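Local coordinates for protein putative N-acetylmuramoyl-L-alanine amidase,autolysin cwp6 (Peptoclostridium difficile, PDB 5J72) that probably hydrolyses the N-acetylmuramoyl-L-alanine amide bond of the cell wall as a zinc-dependent autolysin and carries CWB2 cell wall-anchoring modules, at residues Ser342-Asp345 with Arg346-Asn350; Ala475-Lys478 with Lys479-Asn483; Leu616-Ala619 with Glu620-Lys623. One frame throughout, in Å; residues are numbered along the deposited sequence. Where two conformers were deposited one is given.

All three contacts are helix starts, but their settings differ. Contact 1 is a surface contact at the start of helix 346-357, in the CWB2 region, just after strand 334-341, and its chemistry is that of a carboxylate N-cap. Contacts 2 and 3 are partly buried and belong to the amidase, on helices 477-494 and 619-637, which pack on each other through Tyr480, Asn483 and Val622. Contact 2 turns its first helical residue to zinc, whereas contact 3 is capped by a threonine hydroxyl and holds no metal. Contact 1 reaches contact 3 by the salt bridge Asp345 OD2 to Lys623 NZ, in one conformer of Lys623, joining the cell wall-binding and amidase parts of the chain.

Contact 1 (Ser342-Asp345 with Arg346-Asn350); sequences SGAD and RHETN
Asp345 grips the start of helix 346-357 with one carboxylate oxygen. Its OD1 accepts from Glu348 N at 2.9 Å, a nearly straight bond whose donor lies almost on the line of the CG-OD1 bond. A second bond to the same oxygen, from His347 N, is weak because its N-H points well off target. With chi1 of Asp345 at 60°, CG sits between the backbone N and the carbonyl carbon and OD1 comes to these amides. The reply comes from Glu348, whose extended side chain runs back over Gly343 CA and offers OE1 to Ala344 N at 2.9 Å, on the anti side of the carboxylate and 24° out of its plane. This is an N-cap in which the residue three places into the helix ties down the residue before the cap, one position short of a classical capping box. Asp345 O takes two further bonds from Thr349: from its backbone N at 2.8 Å, and from OG1, also at 2.8 Å, which comes in from above the carbonyl plane. The other carboxylate oxygen, Asp345 OD2, receives a bond from a water at 2.6 Å that also meets His347 ND1 in the plane of the imidazole, and it pairs with Lys623 of the amidase in one of that lysine's two conformers. Arg346 CG lies 3.8 Å above the centre of the His347 ring, and from there both side chains lead to Ser371, Arg346 NH1 bonding its carbonyl oxygen and His347 NE2 its hydroxyl.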
# COMPACT_ATOMS: atom_id res chain seq x y z
N SER A 342 0.93 0.99 -13.01
CA SER A 342 2.34 0.63 -12.81
C SER A 342 3.07 1.64 -11.98
O SER A 342 2.43 2.39 -11.27
CB SER A 342 3.05 0.48 -14.17
OG SER A 342 2.98 1.73 -14.84
N GLY A 343 4.39 1.63 -11.99
CA GLY A 343 5.15 2.57 -11.18
C GLY A 343 6.62 2.33 -11.43
O GLY A 343 7.02 1.28 -11.86
N ALA A 344 7.46 3.35 -11.13
CA ALA A 344 8.91 3.27 -11.31
C ALA A 344 9.50 2.20 -10.41
O ALA A 344 10.52 1.61 -10.73
CB ALA A 344 9.53 4.63 -10.96
N ASP A 345 8.86 1.95 -9.25
CA ASP A 345 9.34 0.94 -8.37
C ASP A 345 8.18 0.39 -7.45
O ASP A 345 7.04 0.79 -7.66
CB ASP A 345 10.47 1.46 -7.47
CG ASP A 345 10.12 2.64 -6.56
OD1 ASP A 345 8.96 2.77 -6.15
OD2 ASP A 345 11.03 3.44 -6.26
N ARG A 346 8.50 -0.48 -6.48
CA ARG A 346 7.44 -1.12 -5.65
C ARG A 346 6.63 -0.06 -4.86
O ARG A 346 5.44 -0.28 -4.63
CB ARG A 346 8.08 -2.17 -4.69
CG ARG A 346 8.94 -1.52 -3.61
CD ARG A 346 9.67 -2.56 -2.77
NE ARG A 346 10.67 -3.24 -3.58
CZ ARG A 346 11.57 -4.09 -3.10
NH1 ARG A 346 11.61 -4.36 -1.80
NH2 ARG A 346 12.43 -4.68 -3.91
N HIS A 347 7.26 1.11 -4.49
CA HIS A 347 6.54 2.11 -3.71
C HIS A 347 5.66 2.92 -4.56
O HIS A 347 4.52 3.17 -4.17
CB HIS A 347 7.51 2.98 -2.92
CG HIS A 347 8.44 2.17 -2.08
ND1 HIS A 347 9.80 2.15 -2.29
CD2 HIS A 347 8.20 1.36 -1.01
CE1 HIS A 347 10.35 1.35 -1.39
NE2 HIS A 347 9.41 0.86 -0.61
N GLU A 348 6.16 3.36 -5.77
CA GLU A 348 5.25 4.08 -6.66
C GLU A 348 4.15 3.18 -7.11
O GLU A 348 3.01 3.64 -7.24
CB GLU A 348 5.97 4.69 -7.94
CG GLU A 348 4.99 5.72 -8.56
CD GLU A 348 5.64 6.48 -9.73
OE1 GLU A 348 6.59 5.95 -10.29
OE2 GLU A 348 5.17 7.58 -10.04
N THR A 349 4.44 1.90 -7.34
CA THR A 349 3.31 1.04 -7.79
C THR A 349 2.26 0.86 -6.61
O THR A 349 1.07 0.89 -6.83
CB THR A 349 3.87 -0.33 -8.16
OG1 THR A 349 4.86 -0.15 -9.22
CG2 THR A 349 2.75 -1.24 -8.64
N ASN A 350 2.78 0.72 -5.39
CA ASN A 350 1.87 0.63 -4.22
C ASN A 350 0.99 1.88 -4.16
O ASN A 350 -0.25 1.80 -4.01
CB ASN A 350 2.72 0.48 -2.98
CG ASN A 350 1.86 0.28 -1.73
OD1 ASN A 350 1.81 1.19 -0.88
ND2 ASN A 350 1.14 -0.87 -1.58
O HOH W 1 11.59 3.76 -3.75

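Contact 2 (Ala475-Lys478 with Lys479-Asn483); sequences AQEK and KYTLN. With ZN (zinc ion), chain I.
With CG set opposite the backbone N (chi1 -179°) and the rest of the chain fully extended, Glu477 runs straight off the start of helix 477-494, its CG passing Thr481 CG2 at 3.7 Å. Thr481 turns that methyl toward Glu477 and, at chi1 61°, sends OG1 to Gly459 O. The backbone holds the pair one turn apart, since Thr481 N donates to Glu477 O at 2.7 Å. One residue earlier, Gln476 occupies the N-cap position, and its carbonyl oxygen takes the first-turn bonds. Gln476 O takes Tyr480 N in the carbonyl plane at 3.3 Å and Lys479 N from above that plane. The side chains of Gln476 and Lys479 cross at an angle, and Lys479 NZ makes a weak bond to Gln476 OE1. Lys478 extends in much the same direction, but its ammonium group goes to other partners, pairing with Asp506 and bonding Gly462 O. The Tyr480 ring turns an edge toward Gln476 O and is touched obliquely by Ala475 CB, 3.7 Å from CE2, which packs the ring against the short hairpin strand 475-476. The outer end of Glu477 is the metal ligand. Its OE1 binds zinc at 2.2 Å, together with His460, His530 and three waters, six ligands in all. OE2 stays 3.1 Å from the zinc and instead accepts from one of the bound waters at 2.7 Å, while Ala467 N donates to it from the loop. Two histidines and a glutamate round zinc are characteristic of Amidase_3 enzymes, and the three water-held positions are consistent with a zinc that could hold a hydrolytic water and a substrate carbonyl, as in related amidases.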
# COMPACT_ATOMS: atom_id res chain seq x y z
N ALA A 475 5.73 15.39 -24.11
CA ALA A 475 6.42 15.61 -22.87
C ALA A 475 6.16 17.00 -22.38
O ALA A 475 6.14 17.98 -23.16
CB ALA A 475 7.94 15.42 -23.09
N GLN A 476 5.95 17.09 -21.05
CA GLN A 476 5.73 18.36 -20.39
C GLN A 476 6.75 18.46 -19.29
O GLN A 476 6.84 17.54 -18.46
CB GLN A 476 4.33 18.40 -19.78
CG GLN A 476 3.24 18.63 -20.84
CD GLN A 476 1.91 18.74 -20.15
OE1 GLN A 476 1.34 17.74 -19.70
NE2 GLN A 476 1.39 19.95 -20.01
N GLU A 477 7.50 19.57 -19.23
CA GLU A 477 8.50 19.76 -18.19
C GLU A 477 7.90 19.52 -16.75
O GLU A 477 8.57 18.88 -15.91
CB GLU A 477 9.07 21.18 -18.29
CG GLU A 477 10.15 21.48 -17.23
CD GLU A 477 10.71 22.90 -17.37
OE1 GLU A 477 11.59 23.26 -16.58
OE2 GLU A 477 10.26 23.66 -18.25
N LYS A 478 6.70 20.06 -16.46
CA LYS A 478 6.12 19.92 -15.10
C LYS A 478 5.94 18.46 -14.67
O LYS A 478 5.99 18.15 -13.47
CB LYS A 478 4.78 20.69 -15.00
CG LYS A 478 3.59 20.00 -15.71
CD LYS A 478 2.25 20.64 -15.21
CE LYS A 478 1.06 20.34 -16.10
NZ LYS A 478 -0.22 20.69 -15.36
N LYS A 479 5.75 17.55 -15.60
CA LYS A 479 5.59 16.17 -15.13
C LYS A 479 6.97 15.45 -15.01
O LYS A 479 7.16 14.58 -14.16
CB LYS A 479 4.79 15.37 -16.12
CG LYS A 479 3.41 15.98 -16.33
CD LYS A 479 2.72 15.29 -17.45
CE LYS A 479 1.29 15.75 -17.52
NZ LYS A 479 0.60 15.11 -18.66
N TYR A 480 7.91 15.81 -15.90
CA TYR A 480 9.20 15.16 -15.82
C TYR A 480 9.90 15.72 -14.60
O TYR A 480 10.67 14.97 -13.96
CB TYR A 480 10.03 15.50 -17.07
CG TYR A 480 9.86 14.46 -18.14
CD1 TYR A 480 10.85 13.51 -18.38
CD2 TYR A 480 8.71 14.43 -18.93
CE1 TYR A 480 10.70 12.57 -19.38
CE2 TYR A 480 8.56 13.49 -19.94
CZ TYR A 480 9.56 12.56 -20.16
OH TYR A 480 9.46 11.62 -21.17
N THR A 481 9.65 17.01 -14.26
CA THR A 481 10.38 17.48 -13.07
C THR A 481 9.79 16.81 -11.86
O THR A 481 10.54 16.47 -10.93
CB THR A 481 10.31 19.03 -12.87
OG1 THR A 481 8.95 19.43 -12.70
CG2 THR A 481 10.88 19.79 -14.05
N LEU A 482 8.45 16.64 -11.82
CA LEU A 482 7.89 15.97 -10.63
C LEU A 482 8.40 14.48 -10.49
O LEU A 482 8.77 14.06 -9.40
CB LEU A 482 6.33 15.97 -10.66
CG LEU A 482 5.73 15.22 -9.45
CD1 LEU A 482 6.13 15.90 -8.16
CD2 LEU A 482 4.21 15.19 -9.64
N ASN A 483 8.38 13.71 -11.58
CA ASN A 483 8.85 12.30 -11.51
C ASN A 483 10.38 12.26 -11.14
O ASN A 483 10.77 11.41 -10.37
CB ASN A 483 8.63 11.62 -12.82
CG ASN A 483 7.14 11.46 -13.07
OD1 ASN A 483 6.39 11.29 -12.09
ND2 ASN A 483 6.65 11.64 -14.32
ZN ZN I . 11.87 25.42 -16.21
O HOH W 2 11.19 26.21 -18.31
O HOH W 3 12.28 27.51 -15.86
O HOH W 4 13.67 25.34 -17.40

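Contact 3 (Leu616-Ala619 with Glu620-Lys623); sequences LNTA and EKVK
The chain turns from an irregular 616-618 segment into helix 619-637, where Val622 N bonds Thr618 O at 3.1 Å and Lys623 N bonds Ala619 O at 2.9 Å, the first rungs of the helix. Thr618 is the N-cap. Its hydroxyl, held between the backbone N and the carbonyl carbon at chi1 64°, accepts from Lys621 N at 3.2 Å in a nearly straight bond, so the same residue serves the first turn with its OG1 and its carbonyl oxygen. The side chain of Lys621 then doubles back along the cap: its CG lies 3.2 Å from Thr618 OG1, and its extended methylenes run past the threonine to Asn617. There the ammonium NZ donates to Asn617 OD1 at 2.9 Å, tilted 23° from the amide plane, and makes a weak second bond to Asp614 O at the end of the preceding helix. This lysine therefore straps the short connection between helices 610-614 and 619-637 on its outer flank. On the inner flank Val622 faces helix 477-494, where it touches Tyr480, Asn483 and Thr484, while Leu616 turns into the domain against Phe570 and Met572. These two apolar residues barely meet each other, Leu616 CB standing 4.3 Å from Val622 CG2. Lys623 leads away from the cap, and in one of its two conformers NZ bonds the hydroxyl of Tyr402. Beneath the turn, Val622 CG2 sits 3.6 Å from Leu616 O, a backbone oxygen that also packs against CE1 of Tyr480.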
# COMPACT_ATOMS: atom_id res chain seq x y z
N LEU A 616 15.87 9.22 -21.39
CA LEU A 616 14.85 9.41 -20.33
C LEU A 616 13.45 8.94 -20.80
O LEU A 616 12.43 9.46 -20.34
CB LEU A 616 14.77 10.91 -19.98
CG LEU A 616 16.05 11.49 -19.47
CD1 LEU A 616 16.02 13.02 -19.61
CD2 LEU A 616 16.22 11.05 -18.04
N ASN A 617 13.40 7.94 -21.66
CA ASN A 617 12.11 7.52 -22.20
C ASN A 617 11.39 6.39 -21.45
O ASN A 617 10.50 5.79 -22.01
CB ASN A 617 12.28 7.16 -23.68
CG ASN A 617 13.25 6.03 -23.94
OD1 ASN A 617 13.70 5.34 -23.01
ND2 ASN A 617 13.62 5.76 -25.19
N THR A 618 11.75 6.10 -20.19
CA THR A 618 11.03 5.11 -19.37
C THR A 618 11.02 5.68 -17.94
O THR A 618 11.87 6.51 -17.62
CB THR A 618 11.72 3.74 -19.37
OG1 THR A 618 13.01 3.90 -18.75
CG2 THR A 618 11.92 3.17 -20.78
N ALA A 619 10.11 5.22 -17.08
CA ALA A 619 10.01 5.75 -15.73
C ALA A 619 11.28 5.36 -15.01
O ALA A 619 11.76 6.10 -14.17
CB ALA A 619 8.75 5.16 -15.04
N GLU A 620 11.86 4.24 -15.31
CA GLU A 620 13.05 3.80 -14.61
C GLU A 620 14.27 4.70 -14.94
O GLU A 620 15.08 4.99 -14.05
CB GLU A 620 13.29 2.32 -14.95
CG GLU A 620 12.24 1.46 -14.24
CD GLU A 620 10.90 1.33 -15.00
OE1 GLU A 620 9.96 0.79 -14.40
OE2 GLU A 620 10.80 1.75 -16.18
N LYS A 621 14.45 5.15 -16.22
CA LYS A 621 15.50 6.09 -16.59
C LYS A 621 15.29 7.45 -15.92
O LYS A 621 16.26 8.08 -15.48
CB LYS A 621 15.49 6.25 -18.11
CG LYS A 621 16.05 4.99 -18.79
CD LYS A 621 15.88 5.12 -20.28
CE LYS A 621 15.97 3.78 -20.99
NZ LYS A 621 16.23 4.02 -22.44
N VAL A 622 14.02 7.92 -15.83
CA VAL A 622 13.78 9.18 -15.13
C VAL A 622 14.11 9.00 -13.67
O VAL A 622 14.66 9.89 -13.03
CB VAL A 622 12.30 9.63 -15.33
CG1 VAL A 622 11.98 10.83 -14.40
CG2 VAL A 622 12.08 10.00 -16.78
N LYS A 623 13.79 7.81 -13.13
CA LYS A 623 14.12 7.56 -11.73
C LYS A 623 15.70 7.60 -11.57
O LYS A 623 16.19 8.13 -10.59
CB LYS A 623 13.57 6.21 -11.30
CG LYS A 623 13.93 5.93 -9.85
CD LYS A 623 13.34 4.62 -9.34
CE LYS A 623 13.28 4.68 -7.82
NZ LYS A 623 12.33 5.74 -7.33